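Local coordinates for protein putative efflux transporter (Bacteroides eggerthii, PDB 4L8J) that probably serves as the periplasmic adaptor, or membrane-fusion, component of a HlyD-type efflux or secretion system, linking an inner-membrane pump to an outer-membrane channel, at residues Q60-I65 with G155-V160; R163-K168 with V188-Y193. One frame throughout, in Å; residues are numbered along the deposited sequence.

Interaction 1: Q60-I65 with G155-V160; sequences QLIAAI and GIVRLV
Ile62 meets Val157 through methyl groups, and all of the packing between 60-65 and 155-160 is of this apolar kind. CG2 of Ile62 lies 3.6 Å from CG2 of Val157 and 4.0 Å from its CG1, so one methyl rests against both prongs of the valine, the two side chains meeting at a slant. Ile62 presents that methyl because its longer branch CG1 sits beside the backbone N (chi1 -62°), which leaves CG2 anti to the N. Ile156 uses its own CG2 in the same rotamer to reach CB of Ala63 at 3.9 Å. No hydrogen bond joins the segments: their strands run antiparallel (177°) with axes 7.9 Å apart, the spacing of two stacked sheets rather than of neighbours within one. Hydrogen bonding shapes the contact indirectly. The backbones of Ile62 and Ala63 both hydrogen-bond to that of Leu131, a classic beta bulge, which turns two consecutive side chains toward the facing strand. This is the sandwich of the lipoyl-like domain found in membrane-fusion proteins. Leu37 of strand 34-38 touches both Ile62 and Val157, Ile139 of strand 137-142 touches Ile62, and Phe39 touches Ala63 and Ile156, while strand 61-65 leads onward to helix 68-95.

Interaction 2: R163-K168 with V188-Y193; sequences RKLRIK and VEFDTY
The carbonyl O of Phe190 accepts a hydrogen bond from the backbone N of Tyr193 at 3.0 Å, closing a type I beta turn at the end of strand 185-190. Just ahead of that turn, the Phe190 CG stands anti to the carbonyl carbon (chi1 -62°), and this carries the far end of the ring close to 163-168 although the CB bond does not aim there. Leu165 comes in at the ring's edge, near its plane, with CD2 3.8 Å from Phe190 CZ. Val188, two residues earlier on the strand, lays its CG1 over the centre of one ring face, 3.8 Å above the plane. These residues belong to the six-stranded antiparallel beta barrel characteristic of membrane-fusion proteins. Strands 166-171 and 185-190 are not neighbours in its sheet, so the contact spans the barrel interior, where Ile219, Cys239 and Val29 add further side chains. Ile167 reaches across tip to tip with Val188, its CD1 3.8 Å from Val188 CG1 and 3.9 Å from CG2. The same methyl approaches Phe190 CE1 obliquely at 3.9 Å. With an alanine in place of Phe190, Leu165 CD2 would probably lose the ring edge it packs against, and a gap would be likely to open beside the Ile167 and Val188 methyls. On the outer side of strand 166-171, Arg166 forms a salt bridge with Glu203.

The two contacts illustrate how an elongated adaptor is built from successive small beta domains, the two described here each having an apolar interior. Interaction 1 joins the two sheets of the lipoyl-like sandwich, whereas interaction 2 bridges opposed walls of the next domain, the beta barrel. Their centres are about 27 Å apart, and their segments meet only through the chain: strand 155-161 ends the first contact and strand 166-171 begins its barrel course a few residues later. Interaction 2 lies about 7 Å from the centre of the chain and interaction 1 about 26 Å, on the side of the helical hairpin 68-127. Both are packing contacts in buried cores, and neither touches the other protein chain of the assembly.

Interaction 1: Q60-I65 with G155-V160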
ATOM      1  N   GLN A  60     -56.866  12.114  23.870  1.00 41.32           N
ATOM      2  CA  GLN A  60     -57.646  11.039  24.503  1.00 40.90           C
ATOM      3  C   GLN A  60     -58.060  11.427  25.925  1.00 42.42           C
ATOM      4  O   GLN A  60     -57.286  12.084  26.624  1.00 40.50           O
ATOM      5  CB  GLN A  60     -56.844   9.744  24.523  1.00 41.89           C
ATOM      6  CG  GLN A  60     -57.630   8.511  24.968  1.00 43.28           C
ATOM      7  CD  GLN A  60     -56.885   7.234  24.731  1.00 45.17           C
ATOM      8  OE1 GLN A  60     -55.956   7.157  23.921  1.00 42.86           O
ATOM      9  NE2 GLN A  60     -57.336   6.179  25.371  1.00 36.53           N
ATOM     10  N   LEU A  61     -59.275  11.014  26.348  1.00 38.80           N
ATOM     11  CA  LEU A  61     -59.781  11.321  27.681  1.00 38.06           C
ATOM     12  C   LEU A  61     -58.978  10.580  28.765  1.00 41.31           C
ATOM     13  O   LEU A  61     -58.736   9.392  28.652  1.00 40.78           O
ATOM     14  CB  LEU A  61     -61.292  10.974  27.791  1.00 38.80           C
ATOM     15  CG  LEU A  61     -62.013  11.330  29.100  1.00 41.70           C
ATOM     16  CD1 LEU A  61     -62.068  12.833  29.324  1.00 41.11           C
ATOM     17  CD2 LEU A  61     -63.415  10.781  29.102  1.00 42.25           C
ATOM     18  N   ILE A  62     -58.538  11.312  29.787  1.00 38.89           N
ATOM     19  CA  ILE A  62     -57.823  10.758  30.949  1.00 38.25           C
ATOM     20  C   ILE A  62     -58.787  10.657  32.110  1.00 41.81           C
ATOM     21  O   ILE A  62     -58.827   9.643  32.804  1.00 42.17           O
ATOM     22  CB  ILE A  62     -56.599  11.655  31.335  1.00 40.00           C
ATOM     23  CG1 ILE A  62     -55.551  11.725  30.196  1.00 38.16           C
ATOM     24  CG2 ILE A  62     -55.983  11.175  32.684  1.00 40.54           C
ATOM     25  CD1 ILE A  62     -54.842  10.405  29.923  1.00 36.13           C
ATOM     26  N   ALA A  63     -59.548  11.744  32.340  1.00 38.26           N
ATOM     27  CA  ALA A  63     -60.483  11.823  33.456  1.00 40.13           C
ATOM     28  C   ALA A  63     -61.487  12.921  33.216  1.00 44.50           C
ATOM     29  O   ALA A  63     -61.215  13.834  32.446  1.00 44.24           O
ATOM     30  CB  ALA A  63     -59.735  12.074  34.769  1.00 40.76           C
ATOM     31  N   ALA A  64     -62.657  12.828  33.856  1.00 42.39           N
ATOM     32  CA  ALA A  64     -63.674  13.879  33.760  1.00 42.29           C
ATOM     33  C   ALA A  64     -64.268  14.139  35.117  1.00 47.43           C
ATOM     34  O   ALA A  64     -64.460  13.200  35.888  1.00 46.12           O
ATOM     35  CB  ALA A  64     -64.774  13.491  32.776  1.00 43.22           C
ATOM     36  N   ILE A  65     -64.548  15.419  35.424  1.00 45.20           N
ATOM     37  CA  ILE A  65     -65.225  15.799  36.678  1.00 44.72           C
ATOM     38  C   ILE A  65     -66.697  16.029  36.350  1.00 49.10           C
ATOM     39  O   ILE A  65     -67.025  16.264  35.179  1.00 48.33           O
ATOM     40  CB  ILE A  65     -64.585  17.013  37.427  1.00 46.79           C
ATOM     41  CG1 ILE A  65     -64.607  18.294  36.585  1.00 46.52           C
ATOM     42  CG2 ILE A  65     -63.176  16.698  37.948  1.00 45.44           C
ATOM     43  CD1 ILE A  65     -64.836  19.575  37.383  1.00 52.81           C
ATOM     44  N   GLY A 155     -52.549  16.360  41.102  1.00 60.48           N
ATOM     45  CA  GLY A 155     -52.133  15.283  40.212  1.00 58.78           C
ATOM     46  C   GLY A 155     -53.203  14.227  40.013  1.00 59.61           C
ATOM     47  O   GLY A 155     -53.772  13.731  40.990  1.00 59.80           O
ATOM     48  N   ILE A 156     -53.524  13.923  38.741  1.00 52.42           N
ATOM     49  CA  ILE A 156     -54.542  12.919  38.422  1.00 50.89           C
ATOM     50  C   ILE A 156     -53.811  11.642  37.958  1.00 52.62           C
ATOM     51  O   ILE A 156     -54.081  10.558  38.468  1.00 52.89           O
ATOM     52  CB  ILE A 156     -55.571  13.471  37.400  1.00 51.72           C
ATOM     53  CG1 ILE A 156     -56.267  14.780  37.911  1.00 50.94           C
ATOM     54  CG2 ILE A 156     -56.580  12.403  36.954  1.00 51.25           C
ATOM     55  CD1 ILE A 156     -57.126  14.719  39.204  1.00 53.04           C
ATOM     56  N   VAL A 157     -52.887  11.789  37.002  1.00 47.86           N
ATOM     57  CA  VAL A 157     -52.031  10.734  36.487  1.00 47.01           C
ATOM     58  C   VAL A 157     -50.643  11.312  36.177  1.00 53.52           C
ATOM     59  O   VAL A 157     -50.497  12.525  35.989  1.00 51.77           O
ATOM     60  CB  VAL A 157     -52.580   9.979  35.225  1.00 49.38           C
ATOM     61  CG1 VAL A 157     -53.892   9.238  35.488  1.00 48.94           C
ATOM     62  CG2 VAL A 157     -52.647  10.877  33.981  1.00 47.96           C
ATOM     63  N   ARG A 158     -49.650  10.414  36.061  1.00 51.89           N
ATOM     64  CA  ARG A 158     -48.281  10.689  35.629  1.00 50.87           C
ATOM     65  C   ARG A 158     -48.167  10.040  34.274  1.00 50.88           C
ATOM     66  O   ARG A 158     -48.346   8.834  34.170  1.00 51.02           O
ATOM     67  CB  ARG A 158     -47.242  10.157  36.643  1.00 53.91           C
ATOM     68  CG  ARG A 158     -47.384  10.824  38.011  1.00 73.01           C
ATOM     69  CD  ARG A 158     -46.558  10.183  39.104  1.00 87.97           C
ATOM     70  NE  ARG A 158     -46.623  10.986  40.326  1.00 97.87           N
ATOM     71  CZ  ARG A 158     -45.880  10.778  41.407  1.00112.75           C
ATOM     72  NH1 ARG A 158     -44.993   9.791  41.431  1.00 98.18           N
ATOM     73  NH2 ARG A 158     -46.012  11.561  42.470  1.00 99.77           N
ATOM     74  N   LEU A 159     -48.021  10.854  33.230  1.00 45.10           N
ATOM     75  CA  LEU A 159     -47.946  10.443  31.838  1.00 44.08           C
ATOM     76  C   LEU A 159     -46.501  10.613  31.306  1.00 50.77           C
ATOM     77  O   LEU A 159     -45.952  11.721  31.379  1.00 50.06           O
ATOM     78  CB  LEU A 159     -48.935  11.308  31.015  1.00 43.25           C
ATOM     79  CG  LEU A 159     -49.005  11.063  29.492  1.00 46.62           C
ATOM     80  CD1 LEU A 159     -49.707   9.761  29.166  1.00 46.81           C
ATOM     81  CD2 LEU A 159     -49.697  12.205  28.775  1.00 46.35           C
ATOM     82  N   VAL A 160     -45.896   9.533  30.767  1.00 47.92           N
ATOM     83  CA  VAL A 160     -44.547   9.629  30.207  1.00 47.44           C
ATOM     84  C   VAL A 160     -44.672   9.710  28.678  1.00 49.10           C
ATOM     85  O   VAL A 160     -45.417   8.924  28.077  1.00 47.73           O
ATOM     86  CB  VAL A 160     -43.550   8.524  30.691  1.00 52.51           C
ATOM     87  CG1 VAL A 160     -43.352   8.586  32.205  1.00 53.04           C
ATOM     88  CG2 VAL A 160     -43.981   7.132  30.284  1.00 52.91           C
TER

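Interaction 2: R163-K168 with V188-Y193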
ATOM      1  N   ARG A 163     -43.184   9.546  22.386  1.00 43.64           N
ATOM      2  CA  ARG A 163     -42.973   9.889  20.978  1.00 43.73           C
ATOM      3  C   ARG A 163     -41.571   9.487  20.486  1.00 48.54           C
ATOM      4  O   ARG A 163     -41.429   9.047  19.345  1.00 49.25           O
ATOM      5  CB  ARG A 163     -43.192  11.402  20.736  1.00 44.09           C
ATOM      6  N   LYS A 164     -40.539   9.631  21.355  1.00 42.49           N
ATOM      7  CA  LYS A 164     -39.161   9.375  20.974  1.00 40.09           C
ATOM      8  C   LYS A 164     -38.445   8.404  21.892  1.00 41.89           C
ATOM      9  O   LYS A 164     -38.440   8.568  23.114  1.00 41.34           O
ATOM     10  CB  LYS A 164     -38.372  10.703  20.957  1.00 39.76           C
ATOM     11  CG  LYS A 164     -38.803  11.662  19.867  1.00 49.47           C
ATOM     12  CD  LYS A 164     -38.094  13.008  20.004  1.00 49.16           C
ATOM     13  CE  LYS A 164     -38.586  14.012  19.002  1.00 45.75           C
ATOM     14  NZ  LYS A 164     -38.088  15.378  19.328  1.00 54.55           N
ATOM     15  N   LEU A 165     -37.751   7.448  21.302  1.00 38.22           N
ATOM     16  CA  LEU A 165     -36.934   6.582  22.132  1.00 36.84           C
ATOM     17  C   LEU A 165     -35.475   7.022  21.943  1.00 35.94           C
ATOM     18  O   LEU A 165     -34.869   6.738  20.913  1.00 34.58           O
ATOM     19  CB  LEU A 165     -37.137   5.094  21.851  1.00 37.43           C
ATOM     20  CG  LEU A 165     -36.646   4.271  23.034  1.00 42.12           C
ATOM     21  CD1 LEU A 165     -37.717   3.440  23.599  1.00 43.47           C
ATOM     22  CD2 LEU A 165     -35.353   3.584  22.762  1.00 43.05           C
ATOM     23  N   ARG A 166     -34.959   7.757  22.922  1.00 31.64           N
ATOM     24  CA  ARG A 166     -33.612   8.313  22.955  1.00 31.63           C
ATOM     25  C   ARG A 166     -32.643   7.364  23.623  1.00 34.64           C
ATOM     26  O   ARG A 166     -32.945   6.766  24.657  1.00 33.90           O
ATOM     27  CB  ARG A 166     -33.578   9.653  23.689  1.00 31.49           C
ATOM     28  CG  ARG A 166     -34.032  10.812  22.877  1.00 42.02           C
ATOM     29  CD  ARG A 166     -33.925  12.070  23.705  1.00 43.36           C
ATOM     30  NE  ARG A 166     -34.446  13.215  22.975  1.00 46.68           N
ATOM     31  CZ  ARG A 166     -35.725  13.585  22.954  1.00 71.06           C
ATOM     32  NH1 ARG A 166     -36.635  12.902  23.642  1.00 62.98           N
ATOM     33  NH2 ARG A 166     -36.100  14.647  22.254  1.00 60.71           N
ATOM     34  N   ILE A 167     -31.466   7.239  23.012  1.00 31.35           N
ATOM     35  CA  ILE A 167     -30.368   6.404  23.471  1.00 30.43           C
ATOM     36  C   ILE A 167     -29.147   7.284  23.549  1.00 35.04           C
ATOM     37  O   ILE A 167     -28.822   7.971  22.571  1.00 34.47           O
ATOM     38  CB  ILE A 167     -30.165   5.191  22.529  1.00 32.97           C
ATOM     39  CG1 ILE A 167     -31.325   4.182  22.676  1.00 33.15           C
ATOM     40  CG2 ILE A 167     -28.777   4.513  22.739  1.00 32.60           C
ATOM     41  CD1 ILE A 167     -31.562   3.375  21.532  1.00 34.97           C
ATOM     42  N   LYS A 168     -28.464   7.255  24.705  1.00 31.67           N
ATOM     43  CA  LYS A 168     -27.242   8.006  24.912  1.00 31.33           C
ATOM     44  C   LYS A 168     -26.056   7.051  25.006  1.00 32.77           C
ATOM     45  O   LYS A 168     -26.172   5.952  25.524  1.00 32.58           O
ATOM     46  CB  LYS A 168     -27.359   8.919  26.161  1.00 33.95           C
ATOM     47  CG  LYS A 168     -26.060   9.626  26.644  1.00 51.56           C
ATOM     48  CD  LYS A 168     -25.463  10.689  25.676  1.00 51.94           C
ATOM     49  N   VAL A 188     -29.235  -0.169  16.336  1.00 30.39           N
ATOM     50  CA  VAL A 188     -29.369  -0.544  17.746  1.00 30.08           C
ATOM     51  C   VAL A 188     -29.877  -1.957  17.930  1.00 34.70           C
ATOM     52  O   VAL A 188     -30.880  -2.360  17.348  1.00 35.25           O
ATOM     53  CB  VAL A 188     -30.297   0.451  18.497  1.00 32.59           C
ATOM     54  CG1 VAL A 188     -30.525   0.033  19.965  1.00 32.58           C
ATOM     55  CG2 VAL A 188     -29.742   1.859  18.420  1.00 31.16           C
ATOM     56  N   GLU A 189     -29.223  -2.657  18.830  1.00 31.41           N
ATOM     57  CA  GLU A 189     -29.642  -3.968  19.283  1.00 32.08           C
ATOM     58  C   GLU A 189     -29.786  -3.897  20.815  1.00 33.60           C
ATOM     59  O   GLU A 189     -28.793  -3.648  21.493  1.00 30.35           O
ATOM     60  CB  GLU A 189     -28.646  -5.051  18.826  1.00 32.86           C
ATOM     61  CG  GLU A 189     -29.194  -6.459  19.068  1.00 41.88           C
ATOM     62  CD  GLU A 189     -28.217  -7.598  18.840  1.00 55.93           C
ATOM     63  OE1 GLU A 189     -26.991  -7.350  18.786  1.00 54.66           O
ATOM     64  OE2 GLU A 189     -28.687  -8.750  18.730  1.00 52.11           O
ATOM     65  N   PHE A 190     -31.031  -4.020  21.346  1.00 32.31           N
ATOM     66  CA  PHE A 190     -31.266  -3.967  22.797  1.00 32.25           C
ATOM     67  C   PHE A 190     -30.861  -5.288  23.442  1.00 37.84           C
ATOM     68  O   PHE A 190     -31.153  -6.363  22.887  1.00 34.91           O
ATOM     69  CB  PHE A 190     -32.730  -3.631  23.132  1.00 33.78           C
ATOM     70  CG  PHE A 190     -33.169  -2.277  22.630  1.00 34.88           C
ATOM     71  CD1 PHE A 190     -32.909  -1.128  23.365  1.00 37.47           C
ATOM     72  CD2 PHE A 190     -33.832  -2.148  21.413  1.00 35.41           C
ATOM     73  CE1 PHE A 190     -33.312   0.120  22.898  1.00 37.79           C
ATOM     74  CE2 PHE A 190     -34.216  -0.893  20.941  1.00 38.25           C
ATOM     75  CZ  PHE A 190     -33.962   0.230  21.689  1.00 36.37           C
ATOM     76  N   ASP A 191     -30.161  -5.207  24.587  1.00 35.62           N
ATOM     77  CA  ASP A 191     -29.722  -6.373  25.362  1.00 37.11           C
ATOM     78  C   ASP A 191     -30.924  -7.246  25.799  1.00 42.49           C
ATOM     79  O   ASP A 191     -30.787  -8.459  25.849  1.00 41.08           O
ATOM     80  CB  ASP A 191     -28.924  -5.923  26.607  1.00 39.23           C
ATOM     81  CG  ASP A 191     -27.594  -5.240  26.287  1.00 44.71           C
ATOM     82  OD1 ASP A 191     -27.133  -5.345  25.126  1.00 45.93           O
ATOM     83  OD2 ASP A 191     -26.986  -4.661  27.210  1.00 39.67           O
ATOM     84  N   THR A 192     -32.092  -6.623  26.073  1.00 41.43           N
ATOM     85  CA  THR A 192     -33.336  -7.309  26.484  1.00 43.59           C
ATOM     86  C   THR A 192     -34.029  -7.997  25.263  1.00 48.37           C
ATOM     87  O   THR A 192     -34.873  -8.869  25.467  1.00 48.49           O
ATOM     88  CB  THR A 192     -34.299  -6.315  27.190  1.00 56.55           C
ATOM     89  OG1 THR A 192     -33.558  -5.427  28.029  1.00 57.18           O
ATOM     90  CG2 THR A 192     -35.345  -7.015  28.057  1.00 60.05           C
ATOM     91  N   TYR A 193     -33.661  -7.613  24.010  1.00 43.60           N
ATOM     92  CA  TYR A 193     -34.254  -8.155  22.788  1.00 42.42           C
ATOM     93  C   TYR A 193     -33.188  -8.446  21.742  1.00 45.49           C
ATOM     94  O   TYR A 193     -33.245  -7.939  20.610  1.00 44.44           O
ATOM     95  CB  TYR A 193     -35.291  -7.170  22.223  1.00 43.16           C
ATOM     96  CG  TYR A 193     -36.454  -6.916  23.145  1.00 46.74           C
ATOM     97  CD1 TYR A 193     -37.496  -7.833  23.258  1.00 49.33           C
ATOM     98  CD2 TYR A 193     -36.541  -5.738  23.881  1.00 48.12           C
ATOM     99  CE1 TYR A 193     -38.591  -7.586  24.084  1.00 50.01           C
ATOM    100  CE2 TYR A 193     -37.625  -5.486  24.719  1.00 49.80           C
ATOM    101  CZ  TYR A 193     -38.640  -6.420  24.829  1.00 58.15           C
ATOM    102  OH  TYR A 193     -39.701  -6.170  25.668  1.00 62.90           O
TER